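Local coordinates for protein Bd0816 (Bdellovibrio bacteriovorus HD100, PDB 5CER) that probably acts as a serine-type D-alanyl-D-alanine carboxypeptidase of the S13 family, removing terminal D-alanine from peptidoglycan stem peptides, at residues H58-A63 with N185-D190; A136-L141 with R177-L182. The protein carries 2 engineered substitutions. All coordinates share one frame; numbering follows the deposited sequence.

Interaction 1: H58-A63 with N185-D190; sequences HLTPTA and NNYKKD
H58 and Y187 bring their rings together obliquely, with planes at 42° and centroids 5.3 Å apart. Y187 CE2 lies over one face of the imidazole, displaced toward its rim and 4.0 Å from H58 CG. The phenol end continues to the stem of the histidine, its OH 3.4 Å from H58 CB. Y187 extends so far because its CG is anti to the backbone N (chi1 174°), which carries the ring from the loop down onto the strand; the same ring also stacks with H70. K189 comes to the H58 imidazole from another direction, near the ring plane at its edge. Its chain is extended beyond CG and brings NZ to 3.9 Å from H58 CE1. NZ is also near H58 ND1, but too far to pair with it, while H58 NE2 is hydrogen-bonded to E72, which helps fix the ring rotation.

The connecting segment here lies across one face of a mixed beta sheet. Strand 54-61 presents H58 and T60 to 185-190, part of the link between edge strand 175-181 and strand 194-199, while the intervening L59 turns away.

Further along, T60 and D190 meet through aliphatic carbons alone, T60 CG2 lying 3.9 Å from D190 CB with the side chains at about a right angle. In T60 it is CG2 that stands anti to the backbone N, whereas OG1 lies beside that N (chi1 -54°) and hydrogen-bonds to T193 OG1. D190 N makes a weak hydrogen bond to the same T193 hydroxyl.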
loop_
_atom_site.group_PDB
_atom_site.type_symbol
_atom_site.label_atom_id
_atom_site.label_comp_id
_atom_site.label_asym_id
_atom_site.label_seq_id
_atom_site.Cartn_x
_atom_site.Cartn_y
_atom_site.Cartn_z
ATOM N N HIS A 58 -13.890 30.085 -7.731
ATOM C CA HIS A 58 -14.628 31.299 -8.095
ATOM C C HIS A 58 -14.049 32.446 -7.255
ATOM O O HIS A 58 -14.271 32.514 -6.056
ATOM C CB HIS A 58 -16.123 31.075 -7.810
ATOM C CG HIS A 58 -16.740 30.066 -8.717
ATOM N ND1 HIS A 58 -17.121 30.365 -10.007
ATOM C CD2 HIS A 58 -16.999 28.753 -8.541
ATOM C CE1 HIS A 58 -17.605 29.280 -10.581
ATOM N NE2 HIS A 58 -17.537 28.287 -9.714
ATOM N N LEU A 59 -13.274 33.297 -7.908
ATOM C CA LEU A 59 -12.446 34.303 -7.267
ATOM C C LEU A 59 -13.031 35.684 -7.566
ATOM O O LEU A 59 -13.167 36.084 -8.742
ATOM C CB LEU A 59 -11.029 34.163 -7.810
ATOM C CG LEU A 59 -10.205 33.092 -7.109
ATOM C CD1 LEU A 59 -9.360 32.320 -8.111
ATOM C CD2 LEU A 59 -9.308 33.653 -6.024
ATOM N N THR A 60 -13.424 36.404 -6.507
ATOM C CA THR A 60 -14.045 37.710 -6.641
ATOM C C THR A 60 -13.227 38.737 -5.850
ATOM O O THR A 60 -13.052 38.562 -4.652
ATOM C CB THR A 60 -15.508 37.656 -6.115
ATOM O OG1 THR A 60 -16.238 36.611 -6.768
ATOM C CG2 THR A 60 -16.222 38.986 -6.296
ATOM N N PRO A 61 -12.755 39.823 -6.503
ATOM C CA PRO A 61 -12.045 40.861 -5.741
ATOM C C PRO A 61 -12.876 41.568 -4.658
ATOM O O PRO A 61 -14.066 41.877 -4.875
ATOM C CB PRO A 61 -11.598 41.882 -6.799
ATOM C CG PRO A 61 -11.990 41.352 -8.125
ATOM C CD PRO A 61 -12.794 40.108 -7.959
ATOM N N THR A 62 -12.250 41.748 -3.498
ATOM C CA THR A 62 -12.768 42.562 -2.413
ATOM C C THR A 62 -12.135 43.945 -2.455
ATOM O O THR A 62 -11.055 44.115 -3.003
ATOM C CB THR A 62 -12.464 41.940 -1.033
ATOM O OG1 THR A 62 -11.064 41.656 -0.896
ATOM C CG2 THR A 62 -13.255 40.665 -0.819
ATOM N N ALA A 63 -12.810 44.929 -1.862
ATOM C CA ALA A 63 -12.349 46.325 -1.855
ATOM C C ALA A 63 -10.931 46.541 -1.277
ATOM O O ALA A 63 -10.223 47.465 -1.699
ATOM C CB ALA A 63 -13.360 47.191 -1.113
ATOM N N ASN A 185 -26.501 25.120 -4.337
ATOM C CA ASN A 185 -27.818 25.751 -4.503
ATOM C C ASN A 185 -27.906 27.239 -4.257
ATOM O O ASN A 185 -28.680 27.930 -4.910
ATOM C CB ASN A 185 -28.844 25.099 -3.574
ATOM C CG ASN A 185 -29.733 24.095 -4.316
ATOM O OD1 ASN A 185 -30.985 24.095 -4.271
ATOM N ND2 ASN A 185 -29.065 23.245 -5.055
ATOM N N ASN A 186 -27.093 27.705 -3.306
ATOM C CA ASN A 186 -27.093 29.088 -2.811
ATOM C C ASN A 186 -25.923 29.950 -3.271
ATOM O O ASN A 186 -25.806 31.075 -2.824
ATOM C CB ASN A 186 -27.058 29.065 -1.276
ATOM C CG ASN A 186 -28.244 28.343 -0.663
ATOM O OD1 ASN A 186 -29.222 27.997 -1.345
ATOM N ND2 ASN A 186 -28.149 28.087 0.640
ATOM N N TYR A 187 -25.022 29.445 -4.103
ATOM C CA TYR A 187 -23.928 30.281 -4.566
ATOM C C TYR A 187 -24.300 30.877 -5.893
ATOM O O TYR A 187 -24.614 30.156 -6.825
ATOM C CB TYR A 187 -22.588 29.528 -4.676
ATOM C CG TYR A 187 -21.542 30.426 -5.298
ATOM C CD1 TYR A 187 -20.919 31.428 -4.543
ATOM C CD2 TYR A 187 -21.236 30.340 -6.657
ATOM C CE1 TYR A 187 -19.992 32.287 -5.114
ATOM C CE2 TYR A 187 -20.297 31.185 -7.233
ATOM C CZ TYR A 187 -19.683 32.160 -6.467
ATOM O OH TYR A 187 -18.763 33.015 -7.046
ATOM N N LYS A 188 -24.232 32.191 -5.981
ATOM C CA LYS A 188 -24.353 32.906 -7.252
ATOM C C LYS A 188 -23.234 33.955 -7.270
ATOM O O LYS A 188 -22.889 34.560 -6.240
ATOM C CB LYS A 188 -25.783 33.501 -7.428
ATOM C CG LYS A 188 -26.863 32.544 -8.172
ATOM C CD LYS A 188 -26.442 32.312 -9.613
ATOM C CE LYS A 188 -27.403 31.445 -10.388
ATOM N NZ LYS A 188 -28.090 32.176 -11.489
ATOM N N LYS A 189 -22.673 34.180 -8.445
ATOM C CA LYS A 189 -21.436 34.937 -8.547
ATOM C C LYS A 189 -21.655 36.403 -8.936
ATOM O O LYS A 189 -22.614 36.724 -9.627
ATOM C CB LYS A 189 -20.439 34.263 -9.481
ATOM C CG LYS A 189 -20.949 33.717 -10.791
ATOM C CD LYS A 189 -19.766 33.159 -11.568
ATOM C CE LYS A 189 -20.204 32.235 -12.681
ATOM N NZ LYS A 189 -19.001 31.652 -13.333
ATOM N N ASP A 190 -20.739 37.265 -8.476
ATOM C CA ASP A 190 -20.769 38.696 -8.771
ATOM C C ASP A 190 -20.398 38.951 -10.207
ATOM O O ASP A 190 -19.805 38.105 -10.873
ATOM C CB ASP A 190 -19.762 39.499 -7.913
ATOM C CG ASP A 190 -20.414 40.406 -6.823
ATOM O OD1 ASP A 190 -21.454 39.950 -6.258
ATOM O OD2 ASP A 190 -19.877 41.572 -6.558
#

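Interaction 2: A136-L141 with R177-L182; sequences AVIKNL and RNISFL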
loop_
_atom_site.group_PDB
_atom_site.type_symbol
_atom_site.label_atom_id
_atom_site.label_comp_id
_atom_site.label_asym_id
_atom_site.label_seq_id
_atom_site.Cartn_x
_atom_site.Cartn_y
_atom_site.Cartn_z
ATOM N N ALA A 136 -15.997 19.055 9.189
ATOM C CA ALA A 136 -14.668 18.442 9.037
ATOM C C ALA A 136 -13.850 19.164 7.971
ATOM O O ALA A 136 -12.652 19.343 8.149
ATOM C CB ALA A 136 -14.787 16.960 8.751
ATOM N N VAL A 137 -14.494 19.629 6.901
ATOM C CA VAL A 137 -13.800 20.399 5.876
ATOM C C VAL A 137 -13.339 21.760 6.443
ATOM O O VAL A 137 -12.189 22.187 6.245
ATOM C CB VAL A 137 -14.693 20.611 4.640
ATOM C CG1 VAL A 137 -14.056 21.605 3.676
ATOM C CG2 VAL A 137 -14.942 19.302 3.936
ATOM N N ILE A 138 -14.226 22.411 7.196
ATOM C CA ILE A 138 -13.845 23.586 7.970
ATOM C C ILE A 138 -12.614 23.315 8.817
ATOM O O ILE A 138 -11.652 24.078 8.732
ATOM C CB ILE A 138 -15.023 24.109 8.830
ATOM C CG1 ILE A 138 -16.009 24.694 7.806
ATOM C CG2 ILE A 138 -14.552 25.141 9.878
ATOM C CD1 ILE A 138 -17.325 25.263 8.190
ATOM N N LYS A 139 -12.660 22.274 9.656
ATOM C CA LYS A 139 -11.509 21.929 10.503
ATOM C C LYS A 139 -10.159 21.883 9.744
ATOM O O LYS A 139 -9.189 22.468 10.206
ATOM C CB LYS A 139 -11.685 20.598 11.226
ATOM C CG LYS A 139 -12.555 20.695 12.451
ATOM C CD LYS A 139 -13.414 22.022 12.776
ATOM C CE LYS A 139 -12.986 22.819 14.011
ATOM N NZ LYS A 139 -12.175 24.034 13.703
ATOM N N ASN A 140 -10.136 21.177 8.613
ATOM C CA ASN A 140 -8.958 21.086 7.738
ATOM C C ASN A 140 -8.518 22.388 7.121
ATOM O O ASN A 140 -7.325 22.717 7.176
ATOM C CB ASN A 140 -9.201 20.104 6.590
ATOM C CG ASN A 140 -9.117 18.677 7.035
ATOM O OD1 ASN A 140 -8.048 18.071 7.016
ATOM N ND2 ASN A 140 -10.227 18.141 7.495
ATOM N N LEU A 141 -9.468 23.114 6.532
ATOM C CA LEU A 141 -9.207 24.456 6.038
ATOM C C LEU A 141 -8.600 25.373 7.119
ATOM O O LEU A 141 -7.617 26.085 6.889
ATOM C CB LEU A 141 -10.475 25.099 5.447
ATOM C CG LEU A 141 -10.957 24.543 4.107
ATOM C CD1 LEU A 141 -12.355 25.050 3.747
ATOM C CD2 LEU A 141 -9.973 24.847 2.995
ATOM N N ARG A 177 -9.048 34.576 6.010
ATOM C CA ARG A 177 -9.720 35.154 7.145
ATOM C C ARG A 177 -10.936 34.363 7.641
ATOM O O ARG A 177 -11.026 34.086 8.821
ATOM C CB ARG A 177 -10.212 36.545 6.758
ATOM C CG ARG A 177 -10.633 37.333 7.972
ATOM C CD ARG A 177 -10.735 38.809 7.784
ATOM N NE ARG A 177 -9.505 39.565 8.033
ATOM C CZ ARG A 177 -9.327 40.755 7.499
ATOM N NH1 ARG A 177 -10.316 41.291 6.799
ATOM N NH2 ARG A 177 -8.210 41.433 7.675
ATOM N N ASN A 178 -11.903 34.116 6.760
ATOM C CA ASN A 178 -13.145 33.451 7.127
ATOM C C ASN A 178 -13.366 32.270 6.240
ATOM O O ASN A 178 -13.012 32.290 5.071
ATOM C CB ASN A 178 -14.324 34.391 7.008
ATOM C CG ASN A 178 -14.331 35.434 8.111
ATOM O OD1 ASN A 178 -14.284 35.111 9.285
ATOM N ND2 ASN A 178 -14.375 36.702 7.733
ATOM N N ILE A 179 -13.907 31.234 6.839
ATOM C CA ILE A 179 -14.167 29.982 6.174
ATOM C C ILE A 179 -15.593 29.558 6.587
ATOM O O ILE A 179 -15.918 29.577 7.777
ATOM C CB ILE A 179 -13.128 28.907 6.620
ATOM C CG1 ILE A 179 -11.710 29.236 6.098
ATOM C CG2 ILE A 179 -13.555 27.517 6.185
ATOM C CD1 ILE A 179 -10.584 28.758 7.007
ATOM N N SER A 180 -16.427 29.197 5.614
ATOM C CA SER A 180 -17.730 28.616 5.910
ATOM C C SER A 180 -18.311 27.853 4.740
ATOM O O SER A 180 -17.866 27.998 3.593
ATOM C CB SER A 180 -18.716 29.681 6.364
ATOM O OG SER A 180 -18.853 30.664 5.376
ATOM N N PHE A 181 -19.279 26.996 5.063
ATOM C CA PHE A 181 -19.964 26.152 4.082
ATOM C C PHE A 181 -20.992 26.998 3.353
ATOM O O PHE A 181 -21.667 27.808 3.983
ATOM C CB PHE A 181 -20.641 24.974 4.793
ATOM C CG PHE A 181 -21.521 24.138 3.901
ATOM C CD1 PHE A 181 -20.983 23.429 2.831
ATOM C CD2 PHE A 181 -22.896 24.044 4.147
ATOM C CE1 PHE A 181 -21.789 22.645 2.017
ATOM C CE2 PHE A 181 -23.703 23.269 3.328
ATOM C CZ PHE A 181 -23.144 22.571 2.258
ATOM N N LEU A 182 -21.104 26.809 2.040
ATOM C CA LEU A 182 -22.145 27.453 1.243
ATOM C C LEU A 182 -22.589 26.494 0.149
ATOM O O LEU A 182 -21.822 26.256 -0.782
ATOM C CB LEU A 182 -21.618 28.743 0.624
ATOM C CG LEU A 182 -22.562 29.542 -0.281
ATOM C CD1 LEU A 182 -23.846 29.905 0.461
ATOM C CD2 LEU A 182 -21.880 30.802 -0.791
#
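The flat peptide joining S180 to F181 meets I138, whose CD1 stands to one face of it, displaced from directly above, 4.1 Å from F181 N. The F181 ring itself leads away from 136-141 and instead touches I130 and A134, an earlier part of the same helix. A second flat group, the N140 amide, has A136 O near its plane at the ND2 edge, while its OD1 accepts from W112 N.

Helix 130-145 belongs to the beta-alpha-beta crossover that joins the parallel neighbours 98-104 and 175-181. Here it runs nearly antiparallel to the strand, at 161° with axes 8.5 Å apart, and the contact between them is apolar. I179 points into the helix and meets I138 and L141, about one helical turn apart. Its CG2 branch, anti to the backbone N, sits 4.1 Å from I138 CG1 and 3.7 Å from L141 CD1, while its CD1 packs on L141 CB at 4.0 Å. The I138 and I179 side chains lie alongside, pointing opposite ways; L141 comes to I179 at a slant and also reaches F104 on the adjacent strand.

On the helix, A136 O is gripped twice by one residue: N140 N donates at 3.1 Å and N140 ND2 at 2.8 Å, from opposite faces of the carbonyl plane, with ND2 41° out of that plane.

Overall arrangement
Each contact packs a helix or a loop against a strand of the same mixed sheet, with centres 16 Å apart. Along the chain both segments of interaction 2 fall between the two of interaction 1: strand 54-61 comes first, then helix 130-145, edge strand 175-181 and the connection holding 185-190, which leads to strand 194-199. Interaction 2 thus sets the crossover helix against the edge strand, and interaction 1 lays the onward connection over a more central strand. They meet where L182 CD2 packs 3.9 Å from Y187 CD1, so the last residue of 177-182 rests on the loop that continues from it; the helix meets that strand separately, chiefly through I179.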